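Local coordinates for serine acetyltransferase (Bacteroides vulgatus ATCC 8482, PDB 3F1X), which probably transfers an acetyl group from acetyl-CoA to serine, the reaction that leads into cysteine biosynthesis, at residues A51-G56 against S121-L126; R128-D133 against R158-Y163. All coordinates share one frame; numbering follows the deposited sequence.

Contact 1: A51-G56 against S121-L126; sequences AIIFPG and SKLPEL
Leu123, on helix 123-139, faces Ile52 and Ile53 at the C-terminal end of helix 39-53. Its CB and CG stand back from the isoleucines, and the two methyls make the contact. CD1 meets CG2 of Ile52 at 3.9 Å, whereas CD2 lies 4.0 Å from CG1 of Ile53 and almost as near to that residue's CD1. The leucine thus straddles two successive side chains, crossing each at about a right angle. With chi1 at -69°, CG1 of Ile53 is anti to its carbonyl carbon, and the ethyl arm brings CD1 on to CB of Leu126, a looser touch at 4.5 Å. The other branch, CG2, sits 3.7 Å above the centre of the Phe54 ring, where the chain leaves helical geometry. Leu79 of helix 68-93 and Leu17 of a second subunit also pack on Ile52. Arg127, just beyond Leu126, donates from NH2 to the carbonyl oxygen of Ile52 and, weakly, from NE to that of Ile53, tying down a helix end. Across the two segments themselves no hydrogen bond forms: branched aliphatic groups, all buried, join them by shape and exclusion of water.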
ATOM      1  N   ALA A  51       6.070  17.347  11.844  1.00 15.69           N
ATOM      2  CA  ALA A  51       4.851  18.015  11.416  1.00 16.52           C
ATOM      3  C   ALA A  51       4.253  18.866  12.516  1.00 16.19           C
ATOM      4  O   ALA A  51       3.511  19.805  12.245  1.00 16.85           O
ATOM      5  CB  ALA A  51       3.832  16.987  10.943  1.00 18.25           C
ATOM      6  N   ILE A  52       4.553  18.515  13.758  1.00 15.58           N
ATOM      7  CA  ILE A  52       4.054  19.262  14.900  1.00 17.00           C
ATOM      8  C   ILE A  52       5.008  20.416  15.220  1.00 17.92           C
ATOM      9  O   ILE A  52       4.579  21.505  15.593  1.00 17.95           O
ATOM     10  CB  ILE A  52       3.929  18.355  16.139  1.00 14.98           C
ATOM     11  CG1 ILE A  52       2.853  17.303  15.903  1.00 15.62           C
ATOM     12  CG2 ILE A  52       3.602  19.190  17.362  1.00 15.25           C
ATOM     13  CD1 ILE A  52       2.873  16.158  16.897  1.00 12.34           C
ATOM     14  N   ILE A  53       6.303  20.164  15.079  1.00 19.11           N
ATOM     15  CA  ILE A  53       7.307  21.189  15.351  1.00 18.98           C
ATOM     16  C   ILE A  53       7.281  22.271  14.267  1.00 19.14           C
ATOM     17  O   ILE A  53       7.417  23.456  14.558  1.00 18.74           O
ATOM     18  CB  ILE A  53       8.715  20.564  15.427  1.00 16.95           C
ATOM     19  CG1 ILE A  53       8.817  19.695  16.680  1.00 14.75           C
ATOM     20  CG2 ILE A  53       9.789  21.667  15.387  1.00 17.10           C
ATOM     21  CD1 ILE A  53      10.006  18.728  16.693  1.00 12.77           C
ATOM     22  N   PHE A  54       7.112  21.858  13.017  1.00 20.04           N
ATOM     23  CA  PHE A  54       7.052  22.795  11.891  1.00 19.86           C
ATOM     24  C   PHE A  54       5.680  22.650  11.248  1.00 20.68           C
ATOM     25  O   PHE A  54       5.544  22.063  10.178  1.00 20.99           O
ATOM     26  CB  PHE A  54       8.132  22.449  10.865  1.00 20.59           C
ATOM     27  CG  PHE A  54       9.522  22.453  11.422  1.00 20.23           C
ATOM     28  CD1 PHE A  54      10.129  23.649  11.807  1.00 18.74           C
ATOM     29  CD2 PHE A  54      10.229  21.264  11.556  1.00 20.57           C
ATOM     30  CE1 PHE A  54      11.431  23.656  12.321  1.00 21.15           C
ATOM     31  CE2 PHE A  54      11.534  21.252  12.070  1.00 22.22           C
ATOM     32  CZ  PHE A  54      12.133  22.449  12.451  1.00 21.84           C
ATOM     33  N   PRO A  55       4.641  23.198  11.892  1.00 21.83           N
ATOM     34  CA  PRO A  55       3.274  23.108  11.369  1.00 23.51           C
ATOM     35  C   PRO A  55       3.050  23.619   9.952  1.00 25.24           C
ATOM     36  O   PRO A  55       3.471  24.718   9.596  1.00 22.81           O
ATOM     37  CB  PRO A  55       2.455  23.878  12.405  1.00 22.41           C
ATOM     38  CG  PRO A  55       3.421  24.891  12.919  1.00 24.26           C
ATOM     39  CD  PRO A  55       4.709  24.103  13.050  1.00 19.45           C
ATOM     40  N   GLY A  56       2.380  22.809   9.144  1.00 26.27           N
ATOM     41  CA  GLY A  56       2.113  23.205   7.778  1.00 33.25           C
ATOM     42  C   GLY A  56       3.201  22.832   6.783  1.00 36.49           C
ATOM     43  O   GLY A  56       2.958  22.856   5.578  1.00 37.73           O
ATOM     44  N   SER A 121       5.126  17.271  25.896  1.00 18.18           N
ATOM     45  CA  SER A 121       5.105  18.563  26.569  1.00 16.84           C
ATOM     46  C   SER A 121       6.395  19.322  26.301  1.00 18.04           C
ATOM     47  O   SER A 121       6.502  20.505  26.623  1.00 17.51           O
ATOM     48  CB  SER A 121       4.941  18.391  28.079  1.00 19.18           C
ATOM     49  OG  SER A 121       6.148  17.959  28.676  1.00 20.53           O
ATOM     50  N   LYS A 122       7.374  18.633  25.719  1.00 18.65           N
ATOM     51  CA  LYS A 122       8.657  19.246  25.398  1.00 20.30           C
ATOM     52  C   LYS A 122       8.735  19.760  23.961  1.00 18.67           C
ATOM     53  O   LYS A 122       9.700  20.428  23.594  1.00 18.74           O
ATOM     54  CB  LYS A 122       9.802  18.253  25.628  1.00 24.04           C
ATOM     55  CG  LYS A 122      10.392  18.273  27.028  1.00 30.67           C
ATOM     56  CD  LYS A 122       9.388  17.872  28.088  1.00 36.64           C
ATOM     57  CE  LYS A 122      10.018  17.924  29.479  1.00 40.20           C
ATOM     58  NZ  LYS A 122       9.090  17.463  30.553  1.00 40.84           N
ATOM     59  N   LEU A 123       7.734  19.443  23.147  1.00 16.82           N
ATOM     60  CA  LEU A 123       7.729  19.886  21.756  1.00 18.41           C
ATOM     61  C   LEU A 123       7.793  21.403  21.582  1.00 19.73           C
ATOM     62  O   LEU A 123       8.431  21.894  20.648  1.00 18.73           O
ATOM     63  CB  LEU A 123       6.507  19.317  21.029  1.00 17.63           C
ATOM     64  CG  LEU A 123       6.601  17.801  20.819  1.00 17.30           C
ATOM     65  CD1 LEU A 123       5.300  17.246  20.254  1.00 19.21           C
ATOM     66  CD2 LEU A 123       7.771  17.514  19.878  1.00 19.37           C
ATOM     67  N   PRO A 124       7.126  22.170  22.463  1.00 19.75           N
ATOM     68  CA  PRO A 124       7.202  23.627  22.287  1.00 20.09           C
ATOM     69  C   PRO A 124       8.643  24.119  22.437  1.00 20.40           C
ATOM     70  O   PRO A 124       9.098  24.995  21.700  1.00 19.83           O
ATOM     71  CB  PRO A 124       6.288  24.161  23.387  1.00 21.28           C
ATOM     72  CG  PRO A 124       5.237  23.079  23.495  1.00 21.63           C
ATOM     73  CD  PRO A 124       6.077  21.806  23.430  1.00 19.75           C
ATOM     74  N   GLU A 125       9.359  23.538  23.390  1.00 20.26           N
ATOM     75  CA  GLU A 125      10.746  23.910  23.633  1.00 21.32           C
ATOM     76  C   GLU A 125      11.620  23.423  22.480  1.00 19.57           C
ATOM     77  O   GLU A 125      12.518  24.129  22.040  1.00 16.67           O
ATOM     78  CB  GLU A 125      11.214  23.307  24.958  1.00 24.27           C
ATOM     79  CG  GLU A 125      12.673  23.582  25.326  1.00 28.61           C
ATOM     80  CD  GLU A 125      12.977  25.058  25.503  1.00 32.79           C
ATOM     81  OE1 GLU A 125      12.127  25.781  26.061  1.00 34.60           O
ATOM     82  OE2 GLU A 125      14.074  25.497  25.095  1.00 35.19           O
ATOM     83  N   LEU A 126      11.354  22.214  21.991  1.00 18.65           N
ATOM     84  CA  LEU A 126      12.130  21.686  20.881  1.00 18.38           C
ATOM     85  C   LEU A 126      11.972  22.603  19.677  1.00 17.52           C
ATOM     86  O   LEU A 126      12.930  22.865  18.958  1.00 16.59           O
ATOM     87  CB  LEU A 126      11.679  20.262  20.538  1.00 18.77           C
ATOM     88  CG  LEU A 126      12.025  19.204  21.588  1.00 20.59           C
ATOM     89  CD1 LEU A 126      11.485  17.854  21.159  1.00 23.55           C
ATOM     90  CD2 LEU A 126      13.536  19.131  21.773  1.00 22.59           C
TER

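Contact 2: R128-D133 against R158-Y163; sequences RILATD and RAISNY
Leu130 and Ile160 are brought together by similar first torsions used in different ways. In Leu130, chi1 of -68° sets CG beside the backbone N and anti to the carbonyl carbon, carrying the end of the side chain closer to helix 155-171 than its CB direction alone suggests. In Ile160, chi1 of -65° leaves CG2 anti to the backbone N, and this methyl, not the ethyl arm, faces helix 123-139. CD2 of Leu130 touches CG2 of Ile160, 4.1 Å away, and also lies 3.9 Å from CA of Ser161. Its other methyl, CD1, lies 3.9 Å from OG of Ser161, a hydroxyl turned back on its own helix to bond the carbonyl oxygen of Ile157.

One turn farther along, Asp133 inclines its carboxylate over the same isoleucine, with OD2 3.4 Å from CG2 of Ile160. This is van der Waals contact; the charge is answered elsewhere, by a salt bridge from OD2 to NE of Arg164 and a hydrogen bond from the backbone N of Phe203 to OD1. Both probably favour the ionised acid in this buried setting. Beside it, OG1 of Thr132 donates to the carbonyl oxygen of Ile129 at 2.6 Å, in the carbonyl plane, and receives the backbone N of His202.

The axes of helical segments 128-133 and 158-163 run nearly antiparallel, at 156°, and approach to 10.7 Å. Ile53 of helix 39-53 packs on Leu130, and Arg50 of that helix on Ser161. The loop of His201, His202 and Phe203 meets both helices, with His201 on Ile129 and Phe203 on Ile160, just before strand 204-206, joining the helical domain to the parallel strands that, as in serine acetyltransferases generally, form a left-handed beta-helix.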
ATOM      1  N   ARG A 128      11.424  25.770  19.744  1.00 18.16           N
ATOM      2  CA  ARG A 128      12.207  26.974  20.017  1.00 20.75           C
ATOM      3  C   ARG A 128      13.686  26.766  19.718  1.00 20.03           C
ATOM      4  O   ARG A 128      14.340  27.641  19.154  1.00 21.00           O
ATOM      5  CB  ARG A 128      12.069  27.399  21.482  1.00 21.71           C
ATOM      6  CG  ARG A 128      10.669  27.805  21.893  1.00 24.58           C
ATOM      7  CD  ARG A 128      10.657  28.345  23.315  1.00 27.30           C
ATOM      8  NE  ARG A 128       9.295  28.428  23.826  1.00 33.83           N
ATOM      9  CZ  ARG A 128       8.812  27.644  24.781  1.00 33.27           C
ATOM     10  NH1 ARG A 128       9.583  26.720  25.334  1.00 34.83           N
ATOM     11  NH2 ARG A 128       7.556  27.778  25.176  1.00 40.03           N
ATOM     12  N   ILE A 129      14.218  25.610  20.103  1.00 18.57           N
ATOM     13  CA  ILE A 129      15.626  25.338  19.858  1.00 20.15           C
ATOM     14  C   ILE A 129      15.895  25.101  18.380  1.00 19.25           C
ATOM     15  O   ILE A 129      16.803  25.691  17.807  1.00 20.07           O
ATOM     16  CB  ILE A 129      16.123  24.111  20.657  1.00 22.53           C
ATOM     17  CG1 ILE A 129      15.881  24.328  22.151  1.00 23.79           C
ATOM     18  CG2 ILE A 129      17.614  23.908  20.400  1.00 22.29           C
ATOM     19  CD1 ILE A 129      16.253  23.145  23.026  1.00 25.51           C
ATOM     20  N   LEU A 130      15.093  24.240  17.766  1.00 17.66           N
ATOM     21  CA  LEU A 130      15.272  23.937  16.361  1.00 17.13           C
ATOM     22  C   LEU A 130      15.158  25.203  15.531  1.00 16.30           C
ATOM     23  O   LEU A 130      15.828  25.332  14.522  1.00 17.32           O
ATOM     24  CB  LEU A 130      14.254  22.890  15.907  1.00 14.48           C
ATOM     25  CG  LEU A 130      14.522  21.522  16.546  1.00 15.55           C
ATOM     26  CD1 LEU A 130      13.383  20.564  16.252  1.00 14.34           C
ATOM     27  CD2 LEU A 130      15.834  20.984  16.016  1.00 14.44           C
ATOM     28  N   ALA A 131      14.318  26.141  15.966  1.00 18.15           N
ATOM     29  CA  ALA A 131      14.163  27.399  15.246  1.00 18.16           C
ATOM     30  C   ALA A 131      15.518  28.111  15.134  1.00 18.46           C
ATOM     31  O   ALA A 131      15.830  28.702  14.099  1.00 17.67           O
ATOM     32  CB  ALA A 131      13.138  28.305  15.954  1.00 20.63           C
ATOM     33  N   THR A 132      16.328  28.046  16.190  1.00 19.19           N
ATOM     34  CA  THR A 132      17.636  28.698  16.151  1.00 18.46           C
ATOM     35  C   THR A 132      18.576  27.949  15.216  1.00 17.51           C
ATOM     36  O   THR A 132      19.452  28.556  14.587  1.00 17.32           O
ATOM     37  CB  THR A 132      18.279  28.798  17.560  1.00 18.56           C
ATOM     38  OG1 THR A 132      18.669  27.498  18.017  1.00 18.89           O
ATOM     39  CG2 THR A 132      17.286  29.418  18.540  1.00 17.99           C
ATOM     40  N   ASP A 133      18.403  26.632  15.124  1.00 18.19           N
ATOM     41  CA  ASP A 133      19.243  25.822  14.235  1.00 18.44           C
ATOM     42  C   ASP A 133      18.930  26.177  12.781  1.00 18.07           C
ATOM     43  O   ASP A 133      19.833  26.271  11.951  1.00 17.29           O
ATOM     44  CB  ASP A 133      18.998  24.323  14.441  1.00 19.36           C
ATOM     45  CG  ASP A 133      19.279  23.872  15.858  1.00 17.77           C
ATOM     46  OD1 ASP A 133      20.237  24.382  16.477  1.00 20.20           O
ATOM     47  OD2 ASP A 133      18.549  22.990  16.351  1.00 19.95           O
ATOM     48  N   ARG A 158      17.029  17.681   9.446  1.00 20.73           N
ATOM     49  CA  ARG A 158      16.386  16.414   9.754  1.00 18.48           C
ATOM     50  C   ARG A 158      17.198  15.638  10.780  1.00 16.55           C
ATOM     51  O   ARG A 158      16.645  15.090  11.730  1.00 15.16           O
ATOM     52  CB  ARG A 158      16.216  15.587   8.473  1.00 19.63           C
ATOM     53  CG  ARG A 158      15.204  16.192   7.523  1.00 25.95           C
ATOM     54  CD  ARG A 158      15.141  15.479   6.182  1.00 30.36           C
ATOM     55  NE  ARG A 158      14.154  16.101   5.299  1.00 34.95           N
ATOM     56  CZ  ARG A 158      13.887  15.688   4.063  1.00 37.64           C
ATOM     57  NH1 ARG A 158      12.972  16.314   3.330  1.00 37.32           N
ATOM     58  NH2 ARG A 158      14.539  14.648   3.557  1.00 37.75           N
ATOM     59  N   ALA A 159      18.517  15.597  10.589  1.00 15.64           N
ATOM     60  CA  ALA A 159      19.394  14.887  11.519  1.00 15.41           C
ATOM     61  C   ALA A 159      19.384  15.575  12.882  1.00 16.17           C
ATOM     62  O   ALA A 159      19.265  14.919  13.914  1.00 17.38           O
ATOM     63  CB  ALA A 159      20.818  14.839  10.967  1.00 15.53           C
ATOM     64  N   ILE A 160      19.508  16.898  12.881  1.00 15.86           N
ATOM     65  CA  ILE A 160      19.517  17.660  14.127  1.00 17.59           C
ATOM     66  C   ILE A 160      18.170  17.528  14.843  1.00 18.62           C
ATOM     67  O   ILE A 160      18.115  17.426  16.069  1.00 17.02           O
ATOM     68  CB  ILE A 160      19.849  19.151  13.855  1.00 17.96           C
ATOM     69  CG1 ILE A 160      21.276  19.261  13.322  1.00 17.40           C
ATOM     70  CG2 ILE A 160      19.717  19.983  15.135  1.00 18.47           C
ATOM     71  CD1 ILE A 160      21.621  20.620  12.769  1.00 17.29           C
ATOM     72  N   SER A 161      17.084  17.519  14.079  1.00 17.77           N
ATOM     73  CA  SER A 161      15.758  17.362  14.664  1.00 17.55           C
ATOM     74  C   SER A 161      15.664  15.997  15.332  1.00 17.00           C
ATOM     75  O   SER A 161      15.242  15.895  16.484  1.00 15.11           O
ATOM     76  CB  SER A 161      14.676  17.477  13.590  1.00 16.92           C
ATOM     77  OG  SER A 161      14.643  18.778  13.049  1.00 26.00           O
ATOM     78  N   ASN A 162      16.063  14.948  14.607  1.00 15.86           N
ATOM     79  CA  ASN A 162      16.020  13.587  15.148  1.00 15.45           C
ATOM     80  C   ASN A 162      16.865  13.519  16.423  1.00 15.88           C
ATOM     81  O   ASN A 162      16.464  12.909  17.419  1.00 13.68           O
ATOM     82  CB  ASN A 162      16.555  12.565  14.127  1.00 15.02           C
ATOM     83  CG  ASN A 162      15.491  12.091  13.138  1.00 16.40           C
ATOM     84  OD1 ASN A 162      14.756  12.893  12.560  1.00 20.34           O
ATOM     85  ND2 ASN A 162      15.422  10.778  12.924  1.00 18.87           N
ATOM     86  N   TYR A 163      18.043  14.134  16.378  1.00 13.87           N
ATOM     87  CA  TYR A 163      18.934  14.164  17.535  1.00 15.37           C
ATOM     88  C   TYR A 163      18.264  14.799  18.760  1.00 16.55           C
ATOM     89  O   TYR A 163      18.214  14.192  19.831  1.00 18.09           O
ATOM     90  CB  TYR A 163      20.220  14.948  17.229  1.00 14.82           C
ATOM     91  CG  TYR A 163      20.871  15.464  18.487  1.00 15.74           C
ATOM     92  CD1 TYR A 163      21.486  14.597  19.382  1.00 19.00           C
ATOM     93  CD2 TYR A 163      20.761  16.805  18.848  1.00 17.86           C
ATOM     94  CE1 TYR A 163      21.971  15.055  20.619  1.00 15.45           C
ATOM     95  CE2 TYR A 163      21.236  17.267  20.078  1.00 16.52           C
ATOM     96  CZ  TYR A 163      21.834  16.388  20.953  1.00 16.28           C
ATOM     97  OH  TYR A 163      22.273  16.854  22.170  1.00 17.78           O
TER

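Contacts 1 and 2 follow one another along helix 123-139, their centres about 10 Å apart, and touch each other through apolar side chains. Leu130 forms the join: its CD1 lies 3.9 Å from CG2 of Ile53, and its CB 4.1 Å from CZ of Phe54. The Phe54 ring reaches helix 155-171 as well, with CE2 4.1 Å from OG of Ser161. Arg164 borders both, touching Leu126 of contact 1 and Leu130 of contact 2. The second subunit packs mainly on contact 1, with Tyr23 of that chain against Phe54 and Pro55; contact 2 adjoins the loop leading into strand 204-206.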